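Local coordinates for hypothetical protein (Ruminococcus gnavus, PDB 4ESN) that is of unknown function but binds a zinc ion and is made up largely of a NusG domain II-like beta fold, at residues L48-N52 with G53-M57. Numbering follows the deposited sequence.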
ATOM      1  N   LEU A  48      -2.889  13.091   5.789  1.00 38.43           N
ATOM      2  CA  LEU A  48      -2.772  11.958   6.707  1.00 38.37           C
ATOM      3  C   LEU A  48      -2.917  12.420   8.123  1.00 44.55           C
ATOM      4  O   LEU A  48      -2.328  13.421   8.505  1.00 46.77           O
ATOM      5  CB  LEU A  48      -1.403  11.286   6.517  1.00 38.93           C
ATOM      6  CG  LEU A  48      -1.144  10.012   7.330  1.00 43.76           C
ATOM      7  CD1 LEU A  48      -1.935   8.834   6.754  1.00 42.68           C
ATOM      8  CD2 LEU A  48       0.343   9.705   7.372  1.00 47.71           C
ATOM      9  N   ARG A  49      -3.686  11.682   8.924  1.00 40.30           N
ATOM     10  CA  ARG A  49      -3.825  12.012  10.337  1.00 38.99           C
ATOM     11  C   ARG A  49      -3.201  10.886  11.193  1.00 42.41           C
ATOM     12  O   ARG A  49      -3.524   9.699  11.019  1.00 40.72           O
ATOM     13  CB  ARG A  49      -5.304  12.237  10.689  1.00 38.40           C
ATOM     14  CG  ARG A  49      -5.621  12.516  12.200  1.00 48.73           C
ATOM     15  CD  ARG A  49      -4.865  13.689  12.829  1.00 63.40           C
ATOM     16  NE  ARG A  49      -5.008  13.703  14.295  1.00 71.17           N
ATOM     17  CZ  ARG A  49      -4.416  14.562  15.121  1.00 76.87           C
ATOM     18  NH1 ARG A  49      -3.650  15.534  14.646  1.00 68.42           N
ATOM     19  NH2 ARG A  49      -4.614  14.475  16.428  1.00 78.93           N
ATOM     20  N   ILE A  50      -2.268  11.257  12.072  1.00 39.97           N
ATOM     21  CA  ILE A  50      -1.715  10.325  13.030  1.00 39.87           C
ATOM     22  C   ILE A  50      -2.393  10.680  14.344  1.00 44.97           C
ATOM     23  O   ILE A  50      -2.287  11.810  14.817  1.00 45.69           O
ATOM     24  CB  ILE A  50      -0.172  10.283  13.098  1.00 42.99           C
ATOM     25  CG1 ILE A  50       0.398   9.755  11.758  1.00 42.36           C
ATOM     26  CG2 ILE A  50       0.277   9.387  14.293  1.00 40.58           C
ATOM     27  CD1 ILE A  50       1.798  10.021  11.558  1.00 46.59           C
ATOM     28  N   GLN A  51      -3.144   9.736  14.894  1.00 41.80           N
ATOM     29  CA  GLN A  51      -3.916   9.948  16.107  1.00 42.93           C
ATOM     30  C   GLN A  51      -4.052   8.652  16.846  1.00 45.74           C
ATOM     31  O   GLN A  51      -4.392   7.633  16.233  1.00 43.50           O
ATOM     32  CB  GLN A  51      -5.296  10.494  15.718  1.00 45.04           C
ATOM     33  CG  GLN A  51      -6.207  10.878  16.875  1.00 64.75           C
ATOM     34  CD  GLN A  51      -7.240  11.858  16.391  1.00 99.91           C
ATOM     35  OE1 GLN A  51      -7.021  13.065  16.421  1.00103.66           O
ATOM     36  NE2 GLN A  51      -8.361  11.368  15.866  1.00 92.62           N
ATOM     37  N   ASN A  52      -3.810   8.686  18.169  1.00 43.75           N
ATOM     38  CA  ASN A  52      -3.912   7.529  19.063  1.00 44.10           C
ATOM     39  C   ASN A  52      -3.091   6.311  18.559  1.00 45.70           C
ATOM     40  O   ASN A  52      -3.582   5.184  18.603  1.00 43.83           O
ATOM     41  CB  ASN A  52      -5.378   7.152  19.273  1.00 44.80           C
ATOM     42  CG  ASN A  52      -6.214   8.251  19.882  1.00 61.78           C
ATOM     43  OD1 ASN A  52      -5.730   9.127  20.611  1.00 51.14           O
ATOM     44  ND2 ASN A  52      -7.504   8.195  19.624  1.00 58.05           N
ATOM     45  N   GLY A  53      -1.864   6.563  18.086  1.00 42.18           N
ATOM     46  CA  GLY A  53      -0.950   5.521  17.619  1.00 42.74           C
ATOM     47  C   GLY A  53      -1.317   4.900  16.281  1.00 46.44           C
ATOM     48  O   GLY A  53      -0.791   3.845  15.928  1.00 46.46           O
ATOM     49  N   GLN A  54      -2.214   5.549  15.523  1.00 41.54           N
ATOM     50  CA  GLN A  54      -2.686   5.044  14.230  1.00 40.91           C
ATOM     51  C   GLN A  54      -2.586   6.089  13.150  1.00 43.91           C
ATOM     52  O   GLN A  54      -2.803   7.261  13.442  1.00 42.95           O
ATOM     53  CB  GLN A  54      -4.172   4.660  14.353  1.00 43.39           C
ATOM     54  CG  GLN A  54      -4.469   3.389  15.110  1.00 51.82           C
ATOM     55  CD  GLN A  54      -5.953   3.205  15.262  1.00 59.23           C
ATOM     56  OE1 GLN A  54      -6.727   4.163  15.440  1.00 52.09           O
ATOM     57  NE2 GLN A  54      -6.376   1.967  15.228  1.00 48.43           N
ATOM     58  N   ALA A  55      -2.371   5.654  11.888  1.00 39.91           N
ATOM     59  CA  ALA A  55      -2.345   6.512  10.720  1.00 39.73           C
ATOM     60  C   ALA A  55      -3.598   6.261   9.882  1.00 43.42           C
ATOM     61  O   ALA A  55      -3.978   5.110   9.659  1.00 44.00           O
ATOM     62  CB  ALA A  55      -1.078   6.274   9.893  1.00 40.04           C
ATOM     63  N   LYS A  56      -4.246   7.333   9.442  1.00 38.76           N
ATOM     64  CA  LYS A  56      -5.473   7.267   8.639  0.50 38.43           C
ATOM     65  C   LYS A  56      -5.464   8.382   7.602  1.00 40.73           C
ATOM     66  O   LYS A  56      -5.053   9.494   7.925  1.00 41.73           O
ATOM     67  CB  LYS A  56      -6.699   7.417   9.581  0.50 41.97           C
ATOM     68  CG  LYS A  56      -8.082   7.350   8.929  0.50 51.68           C
ATOM     69  CD  LYS A  56      -8.654   5.941   8.907  0.50 62.37           C
ATOM     70  CE  LYS A  56     -10.089   5.924   8.434  0.50 76.08           C
ATOM     71  NZ  LYS A  56     -10.666   4.553   8.450  0.50 86.61           N
HETATM   72  N   MSE A  57      -5.930   8.111   6.393  1.00 37.29           N
HETATM   73  CA  MSE A  57      -6.055   9.151   5.366  1.00 37.13           C
HETATM   74  C   MSE A  57      -7.319   9.919   5.712  1.00 42.95           C
HETATM   75  O   MSE A  57      -8.413   9.359   5.618  1.00 44.35           O
HETATM   76  CB  MSE A  57      -6.113   8.578   3.938  1.00 38.61           C
HETATM   77  CG  MSE A  57      -5.870   9.674   2.884  1.00 43.99           C
HETATM   78 SE   MSE A  57      -3.992  10.268   2.890  0.75 48.10          SE
HETATM   79  CE  MSE A  57      -3.202   8.688   1.954  1.00 44.06           C
TER
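The backbone oxygen of K56 takes an almost perfectly straight bond from R49 N (2.8 Å, 179° at the hydrogen), while L48 CA offers it a longer C-H contact and L48 CD1 packs against it at 3.4 Å. This is a beta hairpin of the NusG domain II fold, closed by a two-residue type I' turn from Q51 to Q54 in which N52 and G53 both adopt positive phi. K56 N returns a bond to R49 O, and Q51 and Q54 form the second hydrogen-bonded pair, with Q51 N reaching Q54 O at 2.9 Å. Between them the non-hydrogen-bonded pair I50 and A55 turns to the buried face, where A55 CB lies 4.1 Å from L48 CD1 and 4.2 Å from I50 CG1. Selenomethionine M57 continues this face toward C67, a zinc ligand. On the other face the R49 chain, bent at chi2 (55°), swings its guanidinium alongside Q51 and grips Q51 OE1 side-on, NE from above the carbonyl plane at 3.0 Å and NH2 at 2.8 Å, tilted only 18° from it. With R49 cut back to alanine, the Q51 amide would probably be free to turn. R49 NH1 bonds T39 OG1 on the neighbouring strand.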